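Local coordinates for thioredoxin (Thermosipho africanus, PDB 6MOS), which probably reduces or exchanges disulfides in other proteins, as thioredoxins do, through a pair of cysteines at the start of a helix, at residues E31-D36 / K74-V79. Residues are numbered along the deposited sequence; the frame is centred on the assembly and turned at random.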
loop_
_atom_site.group_PDB
_atom_site.type_symbol
_atom_site.label_atom_id
_atom_site.label_comp_id
_atom_site.label_asym_id
_atom_site.label_seq_id
_atom_site.Cartn_x
_atom_site.Cartn_y
_atom_site.Cartn_z
ATOM N N GLU A 31 -0.227 1.422 3.487
ATOM C CA GLU A 31 0.444 2.668 3.140
ATOM C C GLU A 31 0.650 2.675 1.633
ATOM O O GLU A 31 1.244 1.742 1.088
ATOM C CB GLU A 31 1.767 2.808 3.889
ATOM C CG GLU A 31 1.501 3.166 5.382
ATOM C CD GLU A 31 2.753 3.384 6.218
ATOM O OE1 GLU A 31 3.847 3.072 5.746
ATOM O OE2 GLU A 31 2.638 3.855 7.389
ATOM N N TYR A 32 0.135 3.709 0.968
ATOM C CA TYR A 32 0.154 3.814 -0.490
ATOM C C TYR A 32 1.008 5.021 -0.848
ATOM O O TYR A 32 0.628 6.152 -0.545
ATOM C CB TYR A 32 -1.264 3.975 -1.026
ATOM C CG TYR A 32 -1.350 4.020 -2.529
ATOM C CD1 TYR A 32 -1.210 2.865 -3.269
ATOM C CD2 TYR A 32 -1.593 5.212 -3.198
ATOM C CE1 TYR A 32 -1.278 2.898 -4.649
ATOM C CE2 TYR A 32 -1.665 5.259 -4.588
ATOM C CZ TYR A 32 -1.506 4.094 -5.302
ATOM O OH TYR A 32 -1.584 4.110 -6.685
ATOM N N PHE A 33 2.151 4.787 -1.488
ATOM C CA PHE A 33 3.089 5.852 -1.835
ATOM C C PHE A 33 2.896 6.239 -3.292
ATOM O O PHE A 33 2.901 5.375 -4.174
ATOM C CB PHE A 33 4.536 5.426 -1.588
ATOM C CG PHE A 33 4.829 5.076 -0.149
ATOM C CD1 PHE A 33 4.584 3.795 0.330
ATOM C CD2 PHE A 33 5.350 6.026 0.716
ATOM C CE1 PHE A 33 4.853 3.463 1.659
ATOM C CE2 PHE A 33 5.622 5.708 2.049
ATOM C CZ PHE A 33 5.372 4.431 2.519
ATOM N N LYS A 34 2.723 7.536 -3.543
ATOM C CA LYS A 34 2.377 7.993 -4.882
ATOM C C LYS A 34 3.015 9.352 -5.131
ATOM O O LYS A 34 3.599 9.968 -4.239
ATOM C CB LYS A 34 0.848 8.054 -5.064
ATOM C CG LYS A 34 0.087 8.942 -4.044
ATOM C CD LYS A 34 0.045 10.417 -4.495
ATOM C CE LYS A 34 -0.788 11.284 -3.561
ATOM N NZ LYS A 34 -0.999 12.631 -4.182
ATOM N N ASN A 35 2.907 9.813 -6.372
ATOM C CA ASN A 35 3.007 11.236 -6.638
ATOM C C ASN A 35 1.966 11.578 -7.691
ATOM O O ASN A 35 1.337 10.693 -8.286
ATOM C CB ASN A 35 4.435 11.645 -7.014
ATOM C CG ASN A 35 4.849 11.166 -8.371
ATOM O OD1 ASN A 35 4.143 11.349 -9.358
ATOM N ND2 ASN A 35 6.023 10.558 -8.429
ATOM N N ASP A 36 1.734 12.867 -7.895
ATOM C CA ASP A 36 0.603 13.224 -8.734
ATOM C C ASP A 36 0.963 13.255 -10.214
ATOM O O ASP A 36 0.094 13.544 -11.041
ATOM C CB ASP A 36 0.000 14.556 -8.279
ATOM C CG ASP A 36 -0.935 14.387 -7.086
ATOM O OD1 ASP A 36 -1.415 13.252 -6.853
ATOM O OD2 ASP A 36 -1.199 15.381 -6.380
ATOM N N LYS A 74 11.589 5.133 5.054
ATOM C CA LYS A 74 11.160 3.773 4.727
ATOM C C LYS A 74 11.858 3.190 3.507
ATOM O O LYS A 74 11.565 2.041 3.142
ATOM C CB LYS A 74 9.652 3.732 4.484
ATOM C CG LYS A 74 8.819 3.912 5.724
ATOM C CD LYS A 74 8.893 2.726 6.679
ATOM C CE LYS A 74 8.144 1.526 6.117
ATOM N NZ LYS A 74 8.039 0.421 7.118
ATOM N N LEU A 75 12.751 3.942 2.858
ATOM C CA LEU A 75 13.482 3.466 1.678
ATOM C C LEU A 75 12.529 3.173 0.517
ATOM O O LEU A 75 12.668 2.182 -0.204
ATOM C CB LEU A 75 14.349 2.248 2.017
ATOM C CG LEU A 75 15.256 2.475 3.233
ATOM C CD1 LEU A 75 16.077 1.237 3.565
ATOM C CD2 LEU A 75 16.176 3.665 2.990
ATOM N N VAL A 76 11.556 4.057 0.333
ATOM C CA VAL A 76 10.627 4.010 -0.788
ATOM C C VAL A 76 11.147 4.959 -1.854
ATOM O O VAL A 76 11.297 6.160 -1.597
ATOM C CB VAL A 76 9.212 4.415 -0.357
ATOM C CG1 VAL A 76 8.305 4.558 -1.590
ATOM C CG2 VAL A 76 8.667 3.419 0.649
ATOM N N PHE A 77 11.407 4.429 -3.048
ATOM C CA PHE A 77 11.997 5.207 -4.127
ATOM C C PHE A 77 11.185 5.219 -5.403
ATOM O O PHE A 77 11.362 6.134 -6.212
ATOM C CB PHE A 77 13.401 4.685 -4.450
ATOM C CG PHE A 77 14.231 4.485 -3.246
ATOM C CD1 PHE A 77 14.580 5.566 -2.457
ATOM C CD2 PHE A 77 14.641 3.222 -2.876
ATOM C CE1 PHE A 77 15.332 5.392 -1.321
ATOM C CE2 PHE A 77 15.401 3.039 -1.746
ATOM C CZ PHE A 77 15.745 4.125 -0.963
ATOM N N THR A 78 10.341 4.232 -5.628
ATOM C CA THR A 78 9.490 4.183 -6.803
ATOM C C THR A 78 8.031 4.261 -6.384
ATOM O O THR A 78 7.659 3.850 -5.283
ATOM C CB THR A 78 9.727 2.899 -7.620
ATOM O OG1 THR A 78 8.824 2.880 -8.733
ATOM C CG2 THR A 78 9.542 1.654 -6.763
ATOM N N VAL A 79 7.200 4.798 -7.270
ATOM C CA VAL A 79 5.756 4.768 -7.051
ATOM C C VAL A 79 5.090 4.111 -8.257
ATOM O O VAL A 79 5.599 4.210 -9.383
ATOM C CB VAL A 79 5.202 6.179 -6.767
ATOM C CG1 VAL A 79 5.774 6.682 -5.476
ATOM C CG2 VAL A 79 5.598 7.149 -7.868
#
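F33 and V76 meet ring face to methyl in this thioredoxin fold, where the end of the central strand 29-34 packs against the loop joining helix 69-73 to strand 81-86. No hydrogen bond crosses between 31-36 and 74-79, and the 280 Å² buried between them comes chiefly from F33, V79 and V76. The CH-pi evidence is direct: V76 CG2 stands 3.8 Å from the centroid of the F33 ring, only 8° off the ring normal. The second methyl of the same valine, CG1, reaches the root of the ring, 3.8 Å from F33 CG. With F33 CG anti to its carbonyl carbon (chi1 -61°), the ring presents one face to the two methyls of V76, and the F33 side chain also touches I62 and I83, on the strands flanking 29-34 on either side. A leucine at F33 would probably leave V76 CG2 without the flat face it rests on and open a gap between strand and loop.

The remaining van der Waals contacts belong to V79, just ahead of P80. Its CG1 sits 3.4 Å from F33 O and 3.7 Å from K34 CA, so this methyl packs on strand backbone. V79 also touches C41, placing the contact next to the C38-C41 disulfide, the redox pair expected of a thioredoxin.

Polar groups look elsewhere: K34 NZ bridges D36 and D63, while N35 OD1 accepts a bond from K37 N. The N35 and V79 side chains cross at about a right angle, and N35 ND2 lies 3.5 Å from V79 CG2.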